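Local coordinates for MJ fibrillarin homologue (Methanocaldococcus jannaschii, PDB 1FBN), which probably transfers methyl groups from S-adenosyl-L-methionine to ribose 2'-hydroxyls of rRNA and tRNA, at sites chosen by the guide RNA of box C/D particles, at residues Y80-S84 with Y148-A152; A152-Q156 with A177-I183; G204-E210 with M222-E228. All coordinates share one frame; numbering follows the deposited sequence.

Contact 1. Residues Y80-S84 with Y148-A152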
loop_
_atom_site.group_PDB
_atom_site.type_symbol
_atom_site.label_atom_id
_atom_site.label_comp_id
_atom_site.label_asym_id
_atom_site.label_seq_id
_atom_site.Cartn_x
_atom_site.Cartn_y
_atom_site.Cartn_z
ATOM N N TYR A 80 -5.588 0.056 5.750
ATOM C CA TYR A 80 -4.831 1.097 5.063
ATOM C C TYR A 80 -4.718 2.341 5.943
ATOM O O TYR A 80 -5.724 2.956 6.305
ATOM C CB TYR A 80 -5.515 1.440 3.727
ATOM C CG TYR A 80 -4.680 2.287 2.791
ATOM C CD1 TYR A 80 -4.481 3.648 3.037
ATOM C CD2 TYR A 80 -4.067 1.723 1.669
ATOM C CE1 TYR A 80 -3.685 4.429 2.194
ATOM C CE2 TYR A 80 -3.269 2.496 0.815
ATOM C CZ TYR A 80 -3.082 3.845 1.087
ATOM O OH TYR A 80 -2.284 4.610 0.268
ATOM N N LEU A 81 -3.482 2.715 6.261
ATOM C CA LEU A 81 -3.214 3.877 7.102
ATOM C C LEU A 81 -2.409 4.922 6.330
ATOM O O LEU A 81 -1.412 4.597 5.686
ATOM C CB LEU A 81 -2.437 3.444 8.352
ATOM C CG LEU A 81 -2.972 2.237 9.136
ATOM C CD1 LEU A 81 -1.956 1.773 10.164
ATOM C CD2 LEU A 81 -4.289 2.578 9.800
ATOM N N GLY A 82 -2.853 6.174 6.381
ATOM C CA GLY A 82 -2.137 7.229 5.687
ATOM C C GLY A 82 -2.978 8.054 4.736
ATOM O O GLY A 82 -3.903 7.537 4.105
ATOM N N ALA A 83 -2.638 9.338 4.630
ATOM C CA ALA A 83 -3.339 10.278 3.756
ATOM C C ALA A 83 -3.292 9.836 2.299
ATOM O O ALA A 83 -2.248 9.421 1.792
ATOM C CB ALA A 83 -2.739 11.676 3.892
ATOM N N SER A 84 -4.430 9.934 1.626
ATOM C CA SER A 84 -4.507 9.542 0.229
ATOM C C SER A 84 -5.694 10.178 -0.470
ATOM O O SER A 84 -6.738 10.414 0.142
ATOM C CB SER A 84 -4.603 8.017 0.103
ATOM O OG SER A 84 -4.711 7.617 -1.258
ATOM N N TYR A 148 -1.116 -1.764 5.545
ATOM C CA TYR A 148 -0.296 -0.952 4.655
ATOM C C TYR A 148 -0.272 0.435 5.274
ATOM O O TYR A 148 -1.325 1.037 5.486
ATOM C CB TYR A 148 -0.898 -0.880 3.245
ATOM C CG TYR A 148 -0.092 -0.016 2.295
ATOM C CD1 TYR A 148 0.952 -0.560 1.540
ATOM C CD2 TYR A 148 -0.349 1.354 2.174
ATOM C CE1 TYR A 148 1.723 0.238 0.691
ATOM C CE2 TYR A 148 0.414 2.161 1.327
ATOM C CZ TYR A 148 1.448 1.595 0.591
ATOM O OH TYR A 148 2.204 2.379 -0.248
ATOM N N GLU A 149 0.925 0.942 5.551
ATOM C CA GLU A 149 1.065 2.255 6.160
ATOM C C GLU A 149 1.923 3.235 5.364
ATOM O O GLU A 149 3.026 2.908 4.926
ATOM C CB GLU A 149 1.613 2.116 7.577
ATOM C CG GLU A 149 1.758 3.440 8.299
ATOM C CD GLU A 149 2.209 3.288 9.731
ATOM O OE1 GLU A 149 1.954 2.224 10.329
ATOM O OE2 GLU A 149 2.807 4.242 10.266
ATOM N N ASP A 150 1.409 4.452 5.221
ATOM C CA ASP A 150 2.079 5.531 4.504
ATOM C C ASP A 150 1.808 6.845 5.254
ATOM O O ASP A 150 1.010 7.679 4.815
ATOM C CB ASP A 150 1.559 5.612 3.057
ATOM C CG ASP A 150 2.246 6.701 2.226
ATOM O OD1 ASP A 150 3.332 7.184 2.601
ATOM O OD2 ASP A 150 1.695 7.071 1.166
ATOM N N VAL A 151 2.431 6.990 6.420
ATOM C CA VAL A 151 2.273 8.198 7.220
ATOM C C VAL A 151 3.657 8.740 7.562
ATOM O O VAL A 151 4.476 8.057 8.186
ATOM C CB VAL A 151 1.375 7.973 8.497
ATOM C CG1 VAL A 151 0.606 6.671 8.400
ATOM C CG2 VAL A 151 2.165 8.058 9.793
ATOM N N ALA A 152 3.940 9.940 7.062
ATOM C CA ALA A 152 5.229 10.594 7.288
ATOM C C ALA A 152 5.265 11.304 8.639
ATOM O O ALA A 152 5.124 12.526 8.721
ATOM C CB ALA A 152 5.529 11.571 6.156
#
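Tyr80 and Tyr148 stand next to each other on neighbouring parallel strands of the Rossmann-like methyltransferase sheet, their side chains running the same way from one face of it. Tyr80 can be followed from its root: CB leaves the strand with CG anti to the backbone N (chi1 -168°), which lays the ring alongside that of Tyr148. CD2 comes to 3.8 Å from Tyr148 CD2, and CE2 makes the closest approach of the two rings, 3.4 Å from the same Tyr148 CD2. CZ nears CD2 and CE2 of Tyr148, and OH ends 3.8 Å from Tyr148 CE2. The Tyr80 and Tyr148 ring planes are 28° apart but slid, the ring centroids 5.1 Å from each other, so the rings meet along their flanks with little overlap. Gly82 O lies in the plane of the Tyr80 ring at its edge, while Thr88 and Pro89 of helix 87-95 also touch this ring.

On the other face Leu81 CD1 nears Glu149 OE1. Val151 CG1 packs against Gly82 CA. The backbones are tied by Leu81 N to Tyr148 O (2.8 Å), a nearly straight bond, and by Asp150 N to Leu81 O (2.9 Å). Gly82 brings its CA to 3.3 Å from Asp150 O in a CA-H...O contact, and a CB there would collide with that oxygen. The Asp150 carboxylate turns elsewhere, to a salt bridge with Lys58.

The chemistry is mixed: aromatic and aliphatic side chains pack on the two faces while backbone amides and carbonyls pair between the strands. The last paired residues lead directly into Asp150, Val151 and Ala152, which are predicted to bind S-adenosyl-L-methionine, consistent with a cofactor site at the C-terminal ends of the parallel strands.

Contact 2. Residues A152-Q156 with A177-I183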
loop_
_atom_site.group_PDB
_atom_site.type_symbol
_atom_site.label_atom_id
_atom_site.label_comp_id
_atom_site.label_asym_id
_atom_site.label_seq_id
_atom_site.Cartn_x
_atom_site.Cartn_y
_atom_site.Cartn_z
ATOM N N ALA A 152 3.940 9.940 7.062
ATOM C CA ALA A 152 5.229 10.594 7.288
ATOM C C ALA A 152 5.265 11.304 8.639
ATOM O O ALA A 152 5.124 12.526 8.721
ATOM C CB ALA A 152 5.529 11.571 6.156
ATOM N N GLN A 153 5.466 10.521 9.694
ATOM C CA GLN A 153 5.524 11.038 11.051
ATOM C C GLN A 153 6.622 10.334 11.834
ATOM O O GLN A 153 6.985 9.199 11.522
ATOM C CB GLN A 153 4.185 10.822 11.754
ATOM C CG GLN A 153 3.044 11.635 11.180
ATOM C CD GLN A 153 1.724 11.359 11.865
ATOM O OE1 GLN A 153 1.672 10.711 12.911
ATOM N NE2 GLN A 153 0.642 11.847 11.272
ATOM N N PRO A 154 7.155 10.994 12.876
ATOM C CA PRO A 154 8.216 10.439 13.718
ATOM C C PRO A 154 7.802 9.153 14.427
ATOM O O PRO A 154 8.644 8.313 14.733
ATOM C CB PRO A 154 8.458 11.554 14.737
ATOM C CG PRO A 154 8.088 12.791 13.993
ATOM C CD PRO A 154 6.828 12.367 13.296
ATOM N N ASN A 155 6.505 9.009 14.690
ATOM C CA ASN A 155 5.976 7.835 15.382
ATOM C C ASN A 155 5.321 6.794 14.461
ATOM O O ASN A 155 4.599 5.914 14.933
ATOM C CB ASN A 155 4.974 8.277 16.460
ATOM C CG ASN A 155 3.735 8.963 15.878
ATOM O OD1 ASN A 155 3.742 9.434 14.741
ATOM N ND2 ASN A 155 2.665 9.017 16.666
ATOM N N GLN A 156 5.590 6.875 13.160
ATOM C CA GLN A 156 4.999 5.941 12.204
ATOM C C GLN A 156 5.246 4.468 12.531
ATOM O O GLN A 156 4.351 3.642 12.368
ATOM C CB GLN A 156 5.442 6.268 10.777
ATOM C CG GLN A 156 6.931 6.178 10.532
ATOM C CD GLN A 156 7.308 6.716 9.173
ATOM O OE1 GLN A 156 7.088 6.062 8.156
ATOM N NE2 GLN A 156 7.857 7.923 9.144
ATOM N N ALA A 177 5.853 2.303 4.239
ATOM C CA ALA A 177 6.702 3.178 3.438
ATOM C C ALA A 177 7.232 4.247 4.386
ATOM O O ALA A 177 6.472 5.062 4.902
ATOM C CB ALA A 177 5.896 3.816 2.313
ATOM N N ILE A 178 8.538 4.229 4.626
ATOM C CA ILE A 178 9.158 5.175 5.541
ATOM C C ILE A 178 9.979 6.282 4.884
ATOM O O ILE A 178 10.899 6.021 4.105
ATOM C CB ILE A 178 10.048 4.438 6.569
ATOM C CG1 ILE A 178 9.217 3.408 7.340
ATOM C CG2 ILE A 178 10.686 5.436 7.533
ATOM C CD1 ILE A 178 9.977 2.686 8.442
ATOM N N LYS A 179 9.611 7.523 5.196
ATOM C CA LYS A 179 10.313 8.705 4.710
ATOM C C LYS A 179 11.289 9.053 5.836
ATOM O O LYS A 179 10.875 9.514 6.903
ATOM C CB LYS A 179 9.330 9.857 4.499
ATOM C CG LYS A 179 9.991 11.159 4.096
ATOM C CD LYS A 179 8.978 12.278 3.951
ATOM C CE LYS A 179 9.660 13.590 3.611
ATOM N NZ LYS A 179 8.666 14.682 3.441
ATOM N N ALA A 180 12.576 8.797 5.609
ATOM C CA ALA A 180 13.610 9.052 6.614
ATOM C C ALA A 180 13.567 10.449 7.236
ATOM O O ALA A 180 13.629 10.587 8.458
ATOM C CB ALA A 180 14.991 8.782 6.030
ATOM N N ARG A 181 13.441 11.472 6.398
ATOM C CA ARG A 181 13.415 12.853 6.863
ATOM C C ARG A 181 12.206 13.235 7.720
ATOM O O ARG A 181 12.219 14.281 8.372
ATOM C CB ARG A 181 13.553 13.810 5.682
ATOM C CG ARG A 181 14.894 13.740 4.959
ATOM C CD ARG A 181 15.964 14.593 5.621
ATOM N NE ARG A 181 16.457 13.998 6.855
ATOM C CZ ARG A 181 17.715 13.609 7.053
ATOM N NH1 ARG A 181 18.629 13.751 6.099
ATOM N NH2 ARG A 181 18.056 13.059 8.207
ATOM N N SER A 182 11.161 12.407 7.719
ATOM C CA SER A 182 9.979 12.691 8.537
ATOM C C SER A 182 10.216 12.248 9.985
ATOM O O SER A 182 9.441 12.578 10.882
ATOM C CB SER A 182 8.728 12.003 7.971
ATOM O OG SER A 182 8.753 10.599 8.173
ATOM N N ILE A 183 11.299 11.502 10.193
ATOM C CA ILE A 183 11.680 10.994 11.507
ATOM C C ILE A 183 12.833 11.798 12.107
ATOM O O ILE A 183 12.826 12.120 13.298
ATOM C CB ILE A 183 12.069 9.504 11.402
ATOM C CG1 ILE A 183 10.821 8.686 11.056
ATOM C CG2 ILE A 183 12.718 9.010 12.695
ATOM C CD1 ILE A 183 11.118 7.329 10.524
HETATM O O HOH W 1 4.643 5.135 7.002
HETATM O O HOH W 2 7.019 8.017 6.115
#
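The loop that follows strand 144-149 in this class I methyltransferase fold, predicted to help bind S-adenosyl-L-methionine, folds into a type I beta turn from Gln153 to Gln156 and lies against the end of strand 172-179 and the residues just after it, where Gln156 meets Ile178, Ser182 and Ile183. Gln156 is buried and carries the largest share of the contact. Its CG sits between the backbone N and the carbonyl carbon (chi1 61°), and the extended chain beyond it carries the amide across to the second segment. There OE1 lies 3.5 Å from Ile178 CG1, the two side chains passing at a slant. NE2 comes 3.6 Å from Ile183 CD1, whose side chain crosses that of the glutamine at about a right angle.

NE2 also serves its own turn, donating to Gln153 O at 2.8 Å; Gln156 N reaches this carbonyl from the opposite face of its plane, so both ends of the residue grip one oxygen. Two waters sit at OE1: one is also within bonding distance of Ala177 O, the other accepts from Lys179 N. With an alanine here, Gln153 O would probably lose its side-chain donor, the waters their amide partner, and a gap would open beside Ile178 and Ile183.

Nearer the surface the contact is plainer. Ala152 CB rests 3.7 Å from Ser182 CB, and the Pro154 ring brings CG to 3.4 Å from Ser182 O. Ser182 is fixed within its own turn: both its N and its OG donate to Lys179 O, OG at 2.7 Å and in the plane of that carbonyl.

Contact 3. Residues G204-E210 with M222-E228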
loop_
_atom_site.group_PDB
_atom_site.type_symbol
_atom_site.label_atom_id
_atom_site.label_comp_id
_atom_site.label_asym_id
_atom_site.label_seq_id
_atom_site.Cartn_x
_atom_site.Cartn_y
_atom_site.Cartn_z
ATOM N N GLY A 204 7.887 -6.740 17.126
ATOM C CA GLY A 204 7.226 -7.994 16.810
ATOM C C GLY A 204 7.235 -8.402 15.350
ATOM O O GLY A 204 6.581 -9.374 14.977
ATOM N N PHE A 205 7.968 -7.666 14.520
ATOM C CA PHE A 205 8.057 -7.969 13.094
ATOM C C PHE A 205 9.365 -8.639 12.695
ATOM O O PHE A 205 10.411 -8.379 13.283
ATOM C CB PHE A 205 7.927 -6.686 12.263
ATOM C CG PHE A 205 6.523 -6.185 12.125
ATOM C CD1 PHE A 205 5.640 -6.796 11.239
ATOM C CD2 PHE A 205 6.093 -5.080 12.853
ATOM C CE1 PHE A 205 4.347 -6.315 11.076
ATOM C CE2 PHE A 205 4.798 -4.585 12.700
ATOM C CZ PHE A 205 3.923 -5.205 11.807
ATOM N N LYS A 206 9.288 -9.512 11.697
ATOM C CA LYS A 206 10.466 -10.169 11.140
ATOM C C LYS A 206 10.510 -9.570 9.738
ATOM O O LYS A 206 9.607 -9.803 8.934
ATOM C CB LYS A 206 10.290 -11.690 11.075
ATOM C CG LYS A 206 11.492 -12.423 10.477
ATOM C CD LYS A 206 11.323 -13.941 10.534
ATOM C CE LYS A 206 12.388 -14.673 9.721
ATOM N NZ LYS A 206 13.758 -14.539 10.306
ATOM N N ILE A 207 11.515 -8.740 9.478
ATOM C CA ILE A 207 11.639 -8.074 8.182
ATOM C C ILE A 207 11.999 -9.040 7.054
ATOM O O ILE A 207 13.070 -9.654 7.069
ATOM C CB ILE A 207 12.660 -6.913 8.245
ATOM C CG1 ILE A 207 12.285 -5.934 9.371
ATOM C CG2 ILE A 207 12.738 -6.202 6.894
ATOM C CD1 ILE A 207 10.898 -5.302 9.253
ATOM N N VAL A 208 11.092 -9.166 6.081
ATOM C CA VAL A 208 11.279 -10.072 4.948
ATOM C C VAL A 208 11.561 -9.398 3.607
ATOM O O VAL A 208 11.901 -10.073 2.637
ATOM C CB VAL A 208 10.090 -11.070 4.792
ATOM C CG1 VAL A 208 10.007 -11.977 6.018
ATOM C CG2 VAL A 208 8.775 -10.328 4.580
ATOM N N ASP A 209 11.401 -8.078 3.549
ATOM C CA ASP A 209 11.679 -7.326 2.326
ATOM C C ASP A 209 11.968 -5.873 2.674
ATOM O O ASP A 209 11.498 -5.350 3.692
ATOM C CB ASP A 209 10.516 -7.417 1.329
ATOM C CG ASP A 209 10.978 -7.339 -0.130
ATOM O OD1 ASP A 209 12.038 -6.739 -0.411
ATOM O OD2 ASP A 209 10.280 -7.884 -1.008
ATOM N N GLU A 210 12.773 -5.238 1.831
ATOM C CA GLU A 210 13.171 -3.849 2.013
ATOM C C GLU A 210 13.500 -3.309 0.625
ATOM O O GLU A 210 14.409 -3.807 -0.043
ATOM C CB GLU A 210 14.395 -3.780 2.926
ATOM C CG GLU A 210 14.791 -2.380 3.347
ATOM C CD GLU A 210 16.010 -2.356 4.259
ATOM O OE1 GLU A 210 16.152 -3.267 5.108
ATOM O OE2 GLU A 210 16.824 -1.415 4.131
HETATM N N MSE A 222 10.485 0.989 1.498
HETATM C CA MSE A 222 9.309 0.181 1.806
HETATM C C MSE A 222 9.767 -1.055 2.584
HETATM O O MSE A 222 10.585 -1.840 2.101
HETATM C CB MSE A 222 8.591 -0.248 0.514
HETATM C CG MSE A 222 7.348 -1.127 0.703
HETATM SE SE MSE A 222 5.904 -0.286 1.412
HETATM C CE MSE A 222 5.194 0.395 -0.039
ATOM N N PHE A 223 9.287 -1.187 3.813
ATOM C CA PHE A 223 9.614 -2.337 4.646
ATOM C C PHE A 223 8.424 -3.293 4.657
ATOM O O PHE A 223 7.267 -2.863 4.635
ATOM C CB PHE A 223 9.914 -1.911 6.093
ATOM C CG PHE A 223 11.240 -1.224 6.272
ATOM C CD1 PHE A 223 12.402 -1.967 6.475
ATOM C CD2 PHE A 223 11.326 0.165 6.258
ATOM C CE1 PHE A 223 13.632 -1.336 6.664
ATOM C CE2 PHE A 223 12.552 0.807 6.445
ATOM C CZ PHE A 223 13.706 0.055 6.649
ATOM N N VAL A 224 8.720 -4.589 4.634
ATOM C CA VAL A 224 7.691 -5.618 4.695
ATOM C C VAL A 224 8.137 -6.596 5.776
ATOM O O VAL A 224 9.291 -7.031 5.797
ATOM C CB VAL A 224 7.519 -6.367 3.356
ATOM C CG1 VAL A 224 6.460 -7.449 3.499
ATOM C CG2 VAL A 224 7.124 -5.398 2.243
ATOM N N GLY A 225 7.236 -6.900 6.703
ATOM C CA GLY A 225 7.571 -7.822 7.771
ATOM C C GLY A 225 6.412 -8.709 8.168
ATOM O O GLY A 225 5.250 -8.341 7.980
ATOM N N ILE A 226 6.731 -9.903 8.660
ATOM C CA ILE A 226 5.709 -10.847 9.111
ATOM C C ILE A 226 5.489 -10.615 10.599
ATOM O O ILE A 226 6.450 -10.525 11.366
ATOM C CB ILE A 226 6.126 -12.319 8.892
ATOM C CG1 ILE A 226 6.408 -12.567 7.416
ATOM C CG2 ILE A 226 5.016 -13.256 9.360
ATOM C CD1 ILE A 226 6.554 -14.038 7.047
ATOM N N TRP A 227 4.225 -10.490 10.991
ATOM C CA TRP A 227 3.862 -10.257 12.382
ATOM C C TRP A 227 3.944 -11.539 13.201
ATOM O O TRP A 227 3.119 -12.439 13.047
ATOM C CB TRP A 227 2.453 -9.678 12.456
ATOM C CG TRP A 227 1.983 -9.362 13.844
ATOM C CD1 TRP A 227 0.897 -9.893 14.477
ATOM C CD2 TRP A 227 2.557 -8.413 14.758
ATOM N NE1 TRP A 227 0.753 -9.332 15.724
ATOM C CE2 TRP A 227 1.757 -8.422 15.922
ATOM C CE3 TRP A 227 3.665 -7.554 14.703
ATOM C CZ2 TRP A 227 2.031 -7.604 17.026
ATOM C CZ3 TRP A 227 3.935 -6.741 15.800
ATOM C CH2 TRP A 227 3.119 -6.773 16.945
ATOM N N GLU A 228 4.948 -11.610 14.069
ATOM C CA GLU A 228 5.158 -12.775 14.922
ATOM C C GLU A 228 4.264 -12.673 16.157
ATOM O O GLU A 228 3.569 -13.623 16.510
ATOM C CB GLU A 228 6.628 -12.860 15.360
ATOM C CG GLU A 228 7.671 -12.640 14.254
ATOM C CD GLU A 228 7.744 -13.778 13.246
ATOM O OE1 GLU A 228 8.454 -14.771 13.516
ATOM O OE2 GLU A 228 7.109 -13.670 12.176
#
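Phe205 and Trp227 form the apolar heart of the beta hairpin made by strands 205-212 and 220-227, which closes one side of the methyltransferase sheet. Trp227 turns its edge to the face of Phe205, a T-shaped (edge-to-face) pair with centroids 4.9 Å apart and planes at 58°. The atom that does the touching is Trp227 CE3, poised over the centre of the phenyl ring. Trp227 CG stands anti to the backbone N (chi1 -178°), which swings the indole toward Gly204 and puts CZ3 3.7 Å from Gly204 CA; a CB on that glycine would strike the indole. Helix 156-167 covers both aromatics, through Leu160 and Ala164 on Phe205 and Ala164 on Trp227. Gly225 pairs with Ile207 at 4.1 Å between CA atoms; a CB on it would be tight against Phe205 CB and Ile207 CD1.

Val208 spreads its two methyls against Val224 and Ile226, which lie on the other face: CG2 is 3.8 Å from Val224 CG1, and CG1 nears Ile226 CG1. Here the strands slip by one residue in a classic beta bulge. Val208 and Asp209 both face Val224, and both of their amides donate to Val224 O, from Val208 N at 2.8 Å and from Asp209 N at 3.3 Å.

Toward the polar rim, the Glu210 side chain runs beside Phe223, its CD 3.5 Å from Phe223 CE1. The Asp209 carboxylate leads away from strand 220-227, its OD2 accepting from the backbone amides of Lys68 and Val69. At the far end, at the Schellman motif of Gly204, Glu228 N donates to Gly204 O at 2.9 Å, the donor almost in line with the Gly204 carbonyl bond (178°).

All three contacts reach one seven-stranded sheet and step across it. The centres of contacts 1 and 2 lie about 11 Å apart; they share Ala152, and Glu149 O of contact 1 probably accepts a hydrogen bond from Ala177 N of contact 2 at 3.0 Å. Contact 3 is centred about 17 Å from each of the others. It reaches contact 2 where Phe223 CD2 meets Ile178 CD1 at 3.6 Å, and contact 1 where CE of the selenomethionine Met222 lies 3.6 Å from Tyr148 CE1. The predicted S-adenosyl-L-methionine residues Asp150 to Gln153 run from contact 1 into contact 2; contact 3 contains none of them, though the Met222 side chain is about 7 Å from that of Asp150.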